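Local coordinates for BIFUNCTIONAL PROTEIN Proline utilization A (PutA) (Corynebacterium freiburgense, PDB 5UX5), which catalyses both steps of proline breakdown to glutamate, a flavin-dependent proline dehydrogenation followed by an NAD-dependent aldehyde oxidation, at residues Pro921-Pro926 with Leu944-Trp949; Arg972-Leu977 with His1013-Ala1018; Glu985-Leu990 with Arg1017-Ala1022; Thr997-Arg1002 with Leu1053-Glu1058. One frame throughout, in Å; residues are numbered along the deposited sequence.

Interaction 1: Pro921-Pro926 with Leu944-Trp949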
loop_
_atom_site.group_PDB
_atom_site.type_symbol
_atom_site.label_atom_id
_atom_site.label_comp_id
_atom_site.label_asym_id
_atom_site.label_seq_id
_atom_site.Cartn_x
_atom_site.Cartn_y
_atom_site.Cartn_z
ATOM N N PRO A 921 33.234 19.456 19.961
ATOM C CA PRO A 921 33.523 18.496 21.034
ATOM C C PRO A 921 34.753 17.662 20.701
ATOM O O PRO A 921 35.266 17.657 19.578
ATOM C CB PRO A 921 32.271 17.629 21.084
ATOM C CG PRO A 921 31.742 17.678 19.684
ATOM C CD PRO A 921 32.079 19.054 19.147
ATOM N N SER A 922 35.251 16.960 21.710
ATOM C CA SER A 922 36.376 16.054 21.502
ATOM C C SER A 922 35.880 14.761 20.848
ATOM O O SER A 922 35.182 13.966 21.487
ATOM C CB SER A 922 37.086 15.800 22.827
ATOM O OG SER A 922 37.609 17.019 23.347
ATOM N N VAL A 923 36.248 14.540 19.577
ATOM C CA VAL A 923 35.998 13.275 18.879
ATOM C C VAL A 923 37.283 12.865 18.182
ATOM O O VAL A 923 38.026 13.716 17.686
ATOM C CB VAL A 923 34.846 13.335 17.838
ATOM C CG1 VAL A 923 33.481 13.546 18.504
ATOM C CG2 VAL A 923 35.116 14.368 16.764
ATOM N N SER A 924 37.553 11.565 18.165
ATOM C CA SER A 924 38.752 11.047 17.525
ATOM C C SER A 924 38.639 11.090 16.009
ATOM O O SER A 924 37.564 10.889 15.436
ATOM C CB SER A 924 39.010 9.601 17.949
ATOM O OG SER A 924 38.029 8.739 17.401
ATOM N N LEU A 925 39.786 11.309 15.358
ATOM C CA LEU A 925 39.892 11.313 13.912
ATOM C C LEU A 925 40.865 10.239 13.456
ATOM O O LEU A 925 41.914 10.051 14.085
ATOM C CB LEU A 925 40.378 12.662 13.394
ATOM C CG LEU A 925 39.337 13.652 12.913
ATOM C CD1 LEU A 925 40.067 14.775 12.214
ATOM C CD2 LEU A 925 38.366 12.949 11.983
ATOM N N PRO A 926 40.552 9.513 12.385
ATOM C CA PRO A 926 41.567 8.669 11.763
ATOM C C PRO A 926 42.658 9.527 11.150
ATOM O O PRO A 926 42.397 10.653 10.691
ATOM C CB PRO A 926 40.780 7.897 10.689
ATOM C CG PRO A 926 39.350 8.044 11.057
ATOM C CD PRO A 926 39.238 9.369 11.747
ATOM N N LEU A 944 33.924 18.080 12.150
ATOM C CA LEU A 944 32.486 18.146 11.950
ATOM C C LEU A 944 32.005 17.076 10.972
ATOM O O LEU A 944 30.871 16.591 11.100
ATOM C CB LEU A 944 32.102 19.555 11.482
ATOM C CG LEU A 944 32.372 20.631 12.548
ATOM C CD1 LEU A 944 32.017 22.017 12.082
ATOM C CD2 LEU A 944 31.643 20.330 13.812
ATOM N N ASP A 945 32.844 16.697 9.996
ATOM C CA ASP A 945 32.532 15.553 9.146
ATOM C C ASP A 945 32.411 14.285 9.976
ATOM O O ASP A 945 31.468 13.505 9.815
ATOM C CB ASP A 945 33.594 15.390 8.057
ATOM C CG ASP A 945 33.486 16.454 6.951
ATOM O OD1 ASP A 945 32.473 17.184 6.905
ATOM O OD2 ASP A 945 34.415 16.559 6.111
ATOM N N GLU A 946 33.355 14.064 10.883
ATOM C CA GLU A 946 33.282 12.889 11.745
ATOM C C GLU A 946 31.976 12.862 12.530
ATOM O O GLU A 946 31.294 11.836 12.571
ATOM C CB GLU A 946 34.479 12.865 12.689
ATOM C CG GLU A 946 34.534 11.655 13.593
ATOM C CD GLU A 946 34.741 10.350 12.859
ATOM O OE1 GLU A 946 34.374 9.305 13.436
ATOM O OE2 GLU A 946 35.275 10.359 11.728
ATOM N N ILE A 947 31.609 13.985 13.158
ATOM C CA ILE A 947 30.400 14.019 13.988
ATOM C C ILE A 947 29.158 13.820 13.137
ATOM O O ILE A 947 28.232 13.090 13.522
ATOM C CB ILE A 947 30.311 15.331 14.786
ATOM C CG1 ILE A 947 31.448 15.461 15.753
ATOM C CG2 ILE A 947 28.987 15.449 15.487
ATOM C CD1 ILE A 947 31.462 16.841 16.297
ATOM N N ALA A 948 29.095 14.493 11.995
ATOM C CA ALA A 948 27.960 14.292 11.098
ATOM C C ALA A 948 27.896 12.845 10.630
ATOM O O ALA A 948 26.819 12.254 10.570
ATOM C CB ALA A 948 28.049 15.250 9.906
ATOM N N TRP A 949 29.047 12.235 10.363
ATOM C CA TRP A 949 29.030 10.850 9.924
ATOM C C TRP A 949 28.514 9.937 11.029
ATOM O O TRP A 949 27.709 9.039 10.763
ATOM C CB TRP A 949 30.427 10.435 9.453
ATOM C CG TRP A 949 30.417 9.273 8.504
ATOM C CD1 TRP A 949 30.649 7.967 8.804
ATOM C CD2 TRP A 949 30.103 9.313 7.109
ATOM N NE1 TRP A 949 30.526 7.199 7.694
ATOM C CE2 TRP A 949 30.188 7.996 6.629
ATOM C CE3 TRP A 949 29.763 10.339 6.215
ATOM C CZ2 TRP A 949 29.952 7.666 5.291
ATOM C CZ3 TRP A 949 29.531 10.011 4.876
ATOM C CH2 TRP A 949 29.628 8.685 4.436
#
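Val923 and Leu925 pass one side of helix 936-953 on an irregular, extended backbone, with Val923 CA 7.5 Å from Ile947 CA and Leu925 CA 7.1 Å from Glu946 CA. Two helix residues, Glu946 and Ile947, do nearly all the touching. Ile947 takes the apolar half. Its CD1 rests against the CG and CD atoms of Pro921, 3.5 Å from Pro921 CG. Its CG1 lies 3.9 Å from Val923 CG1 and nearly as close to Val923 CG2. Both branches of the valine are therefore in contact with one isoleucine arm, and the two side chains cross at about a right angle. Glu946 takes the other half. CG stands anti to the backbone N (chi1 -178°), and the chain then bends at chi2 (65°). This brings CG against the passing backbone, 3.6 Å from Ser924 O. Leu925 and Glu946 run antiparallel past one another, with Leu925 CD2 4.0 Å from Glu946 CB. The carboxylate gets its polar partners elsewhere. OE2 makes a salt bridge to Arg996 and OE1 makes one to Arg950, which would tend to keep the group charged. Across the contact Glu946 offers mainly its aliphatic part. Glu946 OE2 comes no nearer than 4.0 Å to Leu925 CD2, with Pro926 CD just beyond. This is a surface contact on the periphery of the protein. Segment 921-926 comes from strand 911-915 and leads into helix 927-932, with Pro926 at its N-cap position. Leu925 also touches Arg996, so helix 984-997 packs beside the same corner of helix 936-953.

Interaction 2: Arg972-Leu977 with His1013-Ala1018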
loop_
_atom_site.group_PDB
_atom_site.type_symbol
_atom_site.label_atom_id
_atom_site.label_comp_id
_atom_site.label_asym_id
_atom_site.label_seq_id
_atom_site.Cartn_x
_atom_site.Cartn_y
_atom_site.Cartn_z
ATOM N N ARG A 972 23.865 7.112 0.257
ATOM C CA ARG A 972 24.783 6.384 -0.635
ATOM C C ARG A 972 25.831 7.334 -1.208
ATOM O O ARG A 972 25.541 8.512 -1.449
ATOM C CB ARG A 972 24.067 5.719 -1.822
ATOM C CG ARG A 972 22.942 4.811 -1.458
ATOM C CD ARG A 972 23.467 3.695 -0.609
ATOM N NE ARG A 972 24.101 2.651 -1.387
ATOM C CZ ARG A 972 24.732 1.622 -0.838
ATOM N NH1 ARG A 972 24.790 1.552 0.484
ATOM N NH2 ARG A 972 25.272 0.669 -1.598
ATOM N N PRO A 973 27.034 6.848 -1.502
ATOM C CA PRO A 973 28.089 7.756 -1.972
ATOM C C PRO A 973 27.797 8.241 -3.379
ATOM O O PRO A 973 27.375 7.460 -4.236
ATOM C CB PRO A 973 29.346 6.885 -1.934
ATOM C CG PRO A 973 28.839 5.532 -2.175
ATOM C CD PRO A 973 27.500 5.454 -1.473
ATOM N N LEU A 974 27.966 9.555 -3.587
ATOM C CA LEU A 974 28.043 10.123 -4.934
ATOM C C LEU A 974 29.382 9.757 -5.562
ATOM O O LEU A 974 30.426 9.997 -4.968
ATOM C CB LEU A 974 27.888 11.630 -4.884
ATOM C CG LEU A 974 27.994 12.398 -6.200
ATOM C CD1 LEU A 974 26.674 12.354 -6.911
ATOM C CD2 LEU A 974 28.437 13.855 -5.970
ATOM N N GLU A 975 29.348 9.158 -6.755
ATOM C CA GLU A 975 30.558 8.614 -7.381
ATOM C C GLU A 975 31.539 9.702 -7.816
ATOM O O GLU A 975 32.741 9.609 -7.541
ATOM C CB GLU A 975 30.185 7.739 -8.573
ATOM C CG GLU A 975 29.263 6.575 -8.207
ATOM C CD GLU A 975 28.866 5.750 -9.422
ATOM O OE1 GLU A 975 29.667 5.697 -10.396
ATOM O OE2 GLU A 975 27.756 5.166 -9.398
ATOM N N THR A 976 31.056 10.728 -8.512
ATOM C CA THR A 976 31.908 11.752 -9.089
ATOM C C THR A 976 31.335 13.126 -8.800
ATOM O O THR A 976 30.156 13.380 -9.083
ATOM C CB THR A 976 32.033 11.585 -10.608
ATOM O OG1 THR A 976 32.523 10.273 -10.935
ATOM C CG2 THR A 976 32.992 12.622 -11.145
ATOM N N LEU A 977 32.192 14.021 -8.306
ATOM C CA LEU A 977 31.877 15.429 -8.104
ATOM C C LEU A 977 32.818 16.297 -8.937
ATOM O O LEU A 977 34.031 16.087 -8.936
ATOM C CB LEU A 977 31.951 15.815 -6.620
ATOM C CG LEU A 977 31.576 17.274 -6.335
ATOM C CD1 LEU A 977 30.153 17.509 -6.717
ATOM C CD2 LEU A 977 31.745 17.629 -4.886
ATOM N N HIS A 1013 23.191 15.351 -15.486
ATOM C CA HIS A 1013 22.863 15.133 -14.075
ATOM C C HIS A 1013 24.080 15.147 -13.153
ATOM O O HIS A 1013 24.033 14.610 -12.038
ATOM C CB HIS A 1013 22.060 13.841 -13.905
ATOM C CG HIS A 1013 20.979 13.714 -14.924
ATOM N ND1 HIS A 1013 21.017 12.779 -15.938
ATOM C CD2 HIS A 1013 19.893 14.491 -15.164
ATOM C CE1 HIS A 1013 19.968 12.944 -16.725
ATOM N NE2 HIS A 1013 19.282 13.987 -16.287
ATOM N N SER A 1014 25.153 15.801 -13.579
ATOM C CA SER A 1014 26.321 15.961 -12.739
ATOM C C SER A 1014 26.054 16.971 -11.627
ATOM O O SER A 1014 25.156 17.819 -11.706
ATOM C CB SER A 1014 27.515 16.409 -13.578
ATOM O OG SER A 1014 27.737 15.490 -14.609
ATOM N N ARG A 1015 26.866 16.878 -10.585
ATOM C CA ARG A 1015 26.922 17.890 -9.543
ATOM C C ARG A 1015 28.252 18.617 -9.681
ATOM O O ARG A 1015 29.298 17.974 -9.811
ATOM C CB ARG A 1015 26.794 17.259 -8.146
ATOM C CG ARG A 1015 25.419 16.768 -7.712
ATOM C CD ARG A 1015 25.488 16.157 -6.336
ATOM N NE ARG A 1015 24.247 15.514 -5.916
ATOM C CZ ARG A 1015 24.114 14.808 -4.791
ATOM N NH1 ARG A 1015 25.145 14.635 -3.978
ATOM N NH2 ARG A 1015 22.955 14.259 -4.472
ATOM N N ILE A 1016 28.216 19.947 -9.681
ATOM C CA ILE A 1016 29.406 20.761 -9.902
ATOM C C ILE A 1016 29.563 21.670 -8.699
ATOM O O ILE A 1016 28.670 22.482 -8.420
ATOM C CB ILE A 1016 29.313 21.571 -11.202
ATOM C CG1 ILE A 1016 29.138 20.641 -12.390
ATOM C CG2 ILE A 1016 30.522 22.341 -11.413
ATOM C CD1 ILE A 1016 28.355 21.280 -13.510
ATOM N N ARG A 1017 30.664 21.491 -7.952
ATOM C CA ARG A 1017 30.939 22.302 -6.765
ATOM C C ARG A 1017 31.797 23.506 -7.142
ATOM O O ARG A 1017 32.828 23.361 -7.807
ATOM C CB ARG A 1017 31.644 21.483 -5.683
ATOM C CG ARG A 1017 31.666 22.142 -4.308
ATOM C CD ARG A 1017 30.261 22.239 -3.746
ATOM N NE ARG A 1017 30.205 22.728 -2.363
ATOM C CZ ARG A 1017 30.013 23.997 -2.008
ATOM N NH1 ARG A 1017 29.868 24.951 -2.916
ATOM N NH2 ARG A 1017 29.968 24.316 -0.723
ATOM N N ALA A 1018 31.369 24.691 -6.705
ATOM C CA ALA A 1018 32.084 25.933 -6.957
ATOM C C ALA A 1018 33.006 26.233 -5.786
ATOM O O ALA A 1018 32.571 26.240 -4.625
ATOM C CB ALA A 1018 31.121 27.098 -7.146
#
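Leu977 and Arg1015 belong to two neighbouring parallel strands, 965-980 and 1015-1018, in the C-terminal part of the chain. The strand order there is consistent with a Rossmann-like fold. Leu977 reaches across with both methyls. CD1 lies 3.7 Å from Arg1015 CB and also touches the carbonyl O of that residue. CD2 lies 3.9 Å from Arg1017 CB. Its CG is anti to the backbone N (chi1 -178°), which carries the fork over the neighbouring strand between two arginines. Leu977 and Arg1017 run alongside in the same direction, while Leu977 and Arg1015 cross at about a right angle. Leu974, where strand 965-980 is interrupted, covers the outer part of Arg1015. Leu974 CD2 is 3.8 Å from Arg1015 CD. Leu974 CD1 sits 3.7 Å above the guanidinium plane, displaced toward the rim of the group. The Arg1015 chain is extended from CG to NE, which brings CD and the flat end alongside this leucine. The guanidinium has its polar partners outside the two segments. NH1 is bonded to Leu1056 O, with a weak second bond to His1054 O. Arg1017 turns its own end away, to a salt bridge with Glu1051 and to the carbonyls of Ile1040, Gly1042 and Pro1043. The contact is thus buried and made by leucine methyls on arginine chains. The Arg1017 guanidinium leads away from it. That of Arg1015 takes part, with a leucine methyl over one face and its N-H groups bonded elsewhere. These bonds probably fix where the arginine chains lie, and with them the surface on which the leucines rest.

Interaction 3: Glu985-Leu990 with Arg1017-Ala1022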
loop_
_atom_site.group_PDB
_atom_site.type_symbol
_atom_site.label_atom_id
_atom_site.label_comp_id
_atom_site.label_asym_id
_atom_site.label_seq_id
_atom_site.Cartn_x
_atom_site.Cartn_y
_atom_site.Cartn_z
ATOM N N GLU A 985 42.837 25.682 -0.316
ATOM C CA GLU A 985 42.293 25.314 0.981
ATOM C C GLU A 985 40.909 24.700 0.825
ATOM O O GLU A 985 40.640 23.629 1.372
ATOM C CB GLU A 985 42.272 26.519 1.919
ATOM C CG GLU A 985 41.443 26.252 3.136
ATOM C CD GLU A 985 41.665 27.243 4.264
ATOM O OE1 GLU A 985 41.514 28.468 4.057
ATOM O OE2 GLU A 985 41.978 26.773 5.374
ATOM N N GLN A 986 40.022 25.350 0.055
ATOM C CA GLN A 986 38.677 24.805 -0.140
ATOM C C GLN A 986 38.729 23.486 -0.899
ATOM O O GLN A 986 37.998 22.545 -0.569
ATOM C CB GLN A 986 37.781 25.808 -0.872
ATOM C CG GLN A 986 37.553 27.097 -0.103
ATOM C CD GLN A 986 36.887 28.192 -0.927
ATOM O OE1 GLN A 986 36.287 27.931 -1.966
ATOM N NE2 GLN A 986 36.999 29.429 -0.465
ATOM N N PHE A 987 39.606 23.384 -1.901
ATOM C CA PHE A 987 39.780 22.095 -2.554
ATOM C C PHE A 987 40.209 21.002 -1.574
ATOM O O PHE A 987 39.861 19.835 -1.760
ATOM C CB PHE A 987 40.774 22.197 -3.703
ATOM C CG PHE A 987 40.654 21.068 -4.676
ATOM C CD1 PHE A 987 39.683 21.098 -5.674
ATOM C CD2 PHE A 987 41.467 19.953 -4.576
ATOM C CE1 PHE A 987 39.536 20.043 -6.572
ATOM C CE2 PHE A 987 41.330 18.883 -5.476
ATOM C CZ PHE A 987 40.361 18.933 -6.474
ATOM N N ASN A 988 41.019 21.336 -0.566
ATOM C CA ASN A 988 41.383 20.343 0.444
ATOM C C ASN A 988 40.183 19.984 1.317
ATOM O O ASN A 988 40.008 18.821 1.711
ATOM C CB ASN A 988 42.542 20.855 1.299
ATOM C CG ASN A 988 43.878 20.822 0.563
ATOM O OD1 ASN A 988 44.030 20.153 -0.460
ATOM N ND2 ASN A 988 44.855 21.546 1.096
ATOM N N ARG A 989 39.342 20.971 1.625
ATOM C CA ARG A 989 38.120 20.667 2.352
ATOM C C ARG A 989 37.274 19.658 1.587
ATOM O O ARG A 989 36.612 18.818 2.200
ATOM C CB ARG A 989 37.312 21.940 2.613
ATOM C CG ARG A 989 36.250 21.737 3.664
ATOM C CD ARG A 989 34.927 21.173 3.094
ATOM N NE ARG A 989 33.990 20.880 4.171
ATOM C CZ ARG A 989 33.939 19.717 4.805
ATOM N NH1 ARG A 989 34.739 18.727 4.467
ATOM N NH2 ARG A 989 33.094 19.552 5.788
ATOM N N LEU A 990 37.233 19.771 0.248
ATOM C CA LEU A 990 36.533 18.778 -0.561
ATOM C C LEU A 990 37.278 17.442 -0.613
ATOM O O LEU A 990 36.648 16.393 -0.766
ATOM C CB LEU A 990 36.282 19.314 -1.977
ATOM C CG LEU A 990 35.418 20.572 -2.223
ATOM C CD1 LEU A 990 35.102 20.720 -3.665
ATOM C CD2 LEU A 990 34.147 20.575 -1.432
ATOM N N ARG A 1017 30.664 21.491 -7.952
ATOM C CA ARG A 1017 30.939 22.302 -6.765
ATOM C C ARG A 1017 31.797 23.506 -7.142
ATOM O O ARG A 1017 32.828 23.361 -7.807
ATOM C CB ARG A 1017 31.644 21.483 -5.683
ATOM C CG ARG A 1017 31.666 22.142 -4.308
ATOM C CD ARG A 1017 30.261 22.239 -3.746
ATOM N NE ARG A 1017 30.205 22.728 -2.363
ATOM C CZ ARG A 1017 30.013 23.997 -2.008
ATOM N NH1 ARG A 1017 29.868 24.951 -2.916
ATOM N NH2 ARG A 1017 29.968 24.316 -0.723
ATOM N N ALA A 1018 31.369 24.691 -6.705
ATOM C CA ALA A 1018 32.084 25.933 -6.957
ATOM C C ALA A 1018 33.006 26.233 -5.786
ATOM O O ALA A 1018 32.571 26.240 -4.625
ATOM C CB ALA A 1018 31.121 27.098 -7.146
ATOM N N ILE A 1019 34.284 26.463 -6.087
ATOM C CA ILE A 1019 35.228 26.889 -5.067
ATOM C C ILE A 1019 35.897 28.181 -5.514
ATOM O O ILE A 1019 36.101 28.420 -6.709
ATOM C CB ILE A 1019 36.272 25.788 -4.759
ATOM C CG1 ILE A 1019 37.232 25.560 -5.933
ATOM C CG2 ILE A 1019 35.582 24.490 -4.372
ATOM C CD1 ILE A 1019 38.390 24.686 -5.563
ATOM N N GLY A 1020 36.254 29.018 -4.542
ATOM C CA GLY A 1020 36.990 30.233 -4.832
ATOM C C GLY A 1020 36.100 31.463 -4.849
ATOM O O GLY A 1020 34.893 31.412 -4.586
ATOM N N ASP A 1021 36.744 32.597 -5.144
ATOM C CA ASP A 1021 36.130 33.924 -5.127
ATOM C C ASP A 1021 35.612 34.363 -6.482
ATOM O O ASP A 1021 34.940 35.398 -6.570
ATOM C CB ASP A 1021 37.122 34.947 -4.606
ATOM C CG ASP A 1021 37.615 34.592 -3.244
ATOM O OD1 ASP A 1021 36.762 34.440 -2.337
ATOM O OD2 ASP A 1021 38.841 34.395 -3.098
ATOM N N ALA A 1022 35.973 33.658 -7.530
ATOM C CA ALA A 1022 35.506 34.041 -8.841
ATOM C C ALA A 1022 34.060 33.576 -9.053
ATOM O O ALA A 1022 33.603 32.612 -8.427
ATOM C CB ALA A 1022 36.413 33.445 -9.899
#
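Arg1017, at the end of strand 1015-1018, meets Leu990 of helix 984-997, which packs on one side of the parallel strands of a probably Rossmann-like C-terminal region. Arg1017 contributes only its aliphatic start here. Its CG lies 3.8 Å from Leu990 CD1, and the two side chains pass at a slant. Ile1019 follows after the strand has ended, and it makes the largest part of this segment's contact with the helix. Its CG2 is 3.9 Å from Leu990 CD1, so one leucine methyl touches both residues. Its other arm goes to Phe987. With chi1 at 69°, CG1 stands between the backbone N and the carbonyl carbon, and CD1 is carried to the phenyl group. It arrives in the plane of the ring at its edge, 3.8 Å from Phe987 CD1. Lys1003 makes a cation-pi contact with the same ring. Val979 of strand 965-980 touches Phe987, Leu990 and Ile1019, and closes the apolar group on the sheet side. Gly1020 comes next and turns the chain out of its extended course. Its positive phi (101°) is one that glycine readily adopts. Its amide is the polar point of the contact. Gln986 reaches it with an extended chain, and Gln986 OE1 also lies 3.4 Å from Ile1019 CA. The Gly1020 N-H bonds to Gln986 OE1 at 2.8 Å, with an angle of 153° at the hydrogen, and the donor stands tilted from the plane of the amide carbonyl.

Interaction 4: Thr997-Arg1002 with Leu1053-Glu1058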
loop_
_atom_site.group_PDB
_atom_site.type_symbol
_atom_site.label_atom_id
_atom_site.label_comp_id
_atom_site.label_asym_id
_atom_site.label_seq_id
_atom_site.Cartn_x
_atom_site.Cartn_y
_atom_site.Cartn_z
ATOM N N THR A 997 33.661 9.645 1.756
ATOM C CA THR A 997 32.564 9.054 1.012
ATOM C C THR A 997 33.031 8.177 -0.136
ATOM O O THR A 997 32.235 7.366 -0.639
ATOM C CB THR A 997 31.618 10.137 0.485
ATOM O OG1 THR A 997 32.329 11.002 -0.404
ATOM C CG2 THR A 997 31.072 10.931 1.622
ATOM N N GLY A 998 34.298 8.293 -0.534
ATOM C CA GLY A 998 34.803 7.602 -1.702
ATOM C C GLY A 998 34.573 8.298 -3.031
ATOM O O GLY A 998 34.900 7.723 -4.073
ATOM N N THR A 999 34.017 9.505 -3.029
ATOM C CA THR A 999 33.744 10.233 -4.257
ATOM C C THR A 999 35.046 10.599 -4.964
ATOM O O THR A 999 36.097 10.763 -4.341
ATOM C CB THR A 999 32.969 11.509 -3.940
ATOM O OG1 THR A 999 31.754 11.176 -3.273
ATOM C CG2 THR A 999 32.654 12.279 -5.179
ATOM N N GLU A 1000 34.972 10.668 -6.285
ATOM C CA GLU A 1000 36.058 11.125 -7.134
ATOM C C GLU A 1000 35.826 12.594 -7.420
ATOM O O GLU A 1000 34.704 12.985 -7.747
ATOM C CB GLU A 1000 36.103 10.321 -8.427
ATOM C CG GLU A 1000 37.200 10.702 -9.386
ATOM C CD GLU A 1000 36.997 10.155 -10.803
ATOM O OE1 GLU A 1000 37.982 10.163 -11.569
ATOM O OE2 GLU A 1000 35.874 9.723 -11.157
ATOM N N LEU A 1001 36.853 13.414 -7.202
ATOM C CA LEU A 1001 36.829 14.822 -7.580
ATOM C C LEU A 1001 37.421 14.970 -8.980
ATOM O O LEU A 1001 38.460 14.375 -9.280
ATOM C CB LEU A 1001 37.615 15.652 -6.581
ATOM C CG LEU A 1001 37.095 15.500 -5.175
ATOM C CD1 LEU A 1001 37.949 16.259 -4.195
ATOM C CD2 LEU A 1001 35.728 16.042 -5.154
ATOM N N ARG A 1002 36.734 15.714 -9.849
ATOM C CA ARG A 1002 37.233 16.045 -11.183
ATOM C C ARG A 1002 37.220 17.555 -11.346
ATOM O O ARG A 1002 36.160 18.178 -11.203
ATOM C CB ARG A 1002 36.404 15.398 -12.296
ATOM C CG ARG A 1002 36.609 13.937 -12.464
ATOM C CD ARG A 1002 35.842 13.437 -13.671
ATOM N NE ARG A 1002 35.606 11.997 -13.606
ATOM C CZ ARG A 1002 34.629 11.376 -14.256
ATOM N NH1 ARG A 1002 33.806 12.082 -15.019
ATOM N NH2 ARG A 1002 34.465 10.061 -14.142
ATOM N N LEU A 1053 26.276 16.714 2.290
ATOM C CA LEU A 1053 25.122 16.333 1.472
ATOM C C LEU A 1053 25.489 16.372 -0.006
ATOM O O LEU A 1053 24.977 15.578 -0.801
ATOM C CB LEU A 1053 23.904 17.221 1.780
ATOM C CG LEU A 1053 23.244 17.039 3.166
ATOM C CD1 LEU A 1053 22.171 18.052 3.486
ATOM C CD2 LEU A 1053 22.671 15.681 3.368
ATOM N N HIS A 1054 26.423 17.249 -0.378
ATOM C CA HIS A 1054 26.898 17.346 -1.749
ATOM C C HIS A 1054 27.646 16.102 -2.197
ATOM O O HIS A 1054 27.843 15.917 -3.408
ATOM C CB HIS A 1054 27.800 18.573 -1.896
ATOM C CG HIS A 1054 27.136 19.849 -1.503
ATOM N ND1 HIS A 1054 27.756 20.808 -0.731
ATOM C CD2 HIS A 1054 25.905 20.336 -1.787
ATOM C CE1 HIS A 1054 26.933 21.822 -0.543
ATOM N NE2 HIS A 1054 25.801 21.563 -1.176
ATOM N N PHE A 1055 28.029 15.230 -1.263
ATOM C CA PHE A 1055 28.789 14.035 -1.591
ATOM C C PHE A 1055 27.976 12.757 -1.479
ATOM O O PHE A 1055 28.541 11.665 -1.611
ATOM C CB PHE A 1055 30.027 13.967 -0.697
ATOM C CG PHE A 1055 31.010 15.068 -0.967
ATOM C CD1 PHE A 1055 30.768 16.360 -0.514
ATOM C CD2 PHE A 1055 32.166 14.822 -1.679
ATOM C CE1 PHE A 1055 31.664 17.386 -0.776
ATOM C CE2 PHE A 1055 33.076 15.847 -1.926
ATOM C CZ PHE A 1055 32.821 17.125 -1.478
ATOM N N LEU A 1056 26.659 12.867 -1.260
ATOM C CA LEU A 1056 25.797 11.735 -0.915
ATOM C C LEU A 1056 24.471 11.781 -1.676
ATOM O O LEU A 1056 23.899 12.843 -1.946
ATOM C CB LEU A 1056 25.508 11.701 0.595
ATOM C CG LEU A 1056 26.723 11.567 1.519
ATOM C CD1 LEU A 1056 26.325 11.947 2.926
ATOM C CD2 LEU A 1056 27.301 10.161 1.485
ATOM N N LYS A 1057 23.966 10.605 -1.979
ATOM C CA LYS A 1057 22.654 10.444 -2.585
ATOM C C LYS A 1057 21.728 9.779 -1.570
ATOM O O LYS A 1057 21.990 8.656 -1.123
ATOM C CB LYS A 1057 22.761 9.587 -3.850
ATOM C CG LYS A 1057 23.608 10.139 -4.976
ATOM C CD LYS A 1057 23.594 9.155 -6.139
ATOM C CE LYS A 1057 24.165 7.826 -5.686
ATOM N NZ LYS A 1057 24.613 6.920 -6.786
ATOM N N GLU A 1058 20.633 10.446 -1.236
ATOM C CA GLU A 1058 19.704 9.868 -0.275
ATOM C C GLU A 1058 18.993 8.674 -0.904
ATOM O O GLU A 1058 18.782 8.633 -2.125
ATOM C CB GLU A 1058 18.683 10.920 0.165
ATOM C CG GLU A 1058 19.314 12.136 0.812
ATOM C CD GLU A 1058 18.316 13.216 1.190
ATOM O OE1 GLU A 1058 18.758 14.286 1.697
ATOM O OE2 GLU A 1058 17.104 13.012 0.955
#
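Phe1055 and Thr997 are the main partners of this contact, and apolar packing comes first. The phenyl group packs against the turn between helix 984-997 and strand 1000-1003. Its CG is anti to the carbonyl carbon (chi1 -66°), which sends the ring across Thr997, Thr999 and Leu1001. Leu1001 CD2 approaches the ring at a slant, 4.2 Å from Phe1055 CE2. Thr997 turns its methyl the other way along the partner segment. Thr997 CG2 is 4.0 Å from Phe1055 CB and 3.9 Å from Leu1056 CD2. The hydroxyls form a second group. Thr999 OG1 lies at the edge of the phenyl ring, near its plane and 4.0 Å from Phe1055 CD2. Thr997 OG1 touches Phe1055 CB at 3.8 Å. Neither hydroxyl relies on the aromatic residue for a polar partner. Thr999 OG1 is bonded to Leu974 O, and Thr997 OG1 is bonded to Ala993 O one turn back in its helix. The two hydroxyl oxygens also lie close together, with Thr997 OG1 2.9 Å from Thr999 OG1. Gly998, with positive phi, ends the helix between the two threonines. The contact is largely buried. Leu990 and Ala993 of helix 984-997 pack on Phe1055, and Leu977 of strand 965-980 touches it too. Trp949 of helix 936-953 touches both Thr997 and Leu1056. The early part of strand 965-980 pairs antiparallel with strand 1056-1064, and its later part pairs parallel with strand 1000-1003.

In the fold
Interactions 2 and 4 are the buried pair, with centres about 5 Å apart. Both depend on strand 965-980, which belongs to interaction 2 and pairs with the strands of interaction 4. Interaction 3 is partly buried. It shares Arg1017 and Ala1018 with interaction 2 and places helix 984-997 against the sheet. Leu990 of interaction 3 packs on Phe1055 of interaction 4. Interaction 1 is the surface contact. The Asp945-Arg989 salt bridge joins it to interaction 3 and Trp949 to interaction 4; it does not touch interaction 2. Across the segments, only interaction 3 has a hydrogen bond. The others rest mainly on van der Waals packing, including a guanidinium face in interaction 2 and threonine hydroxyls in interaction 4.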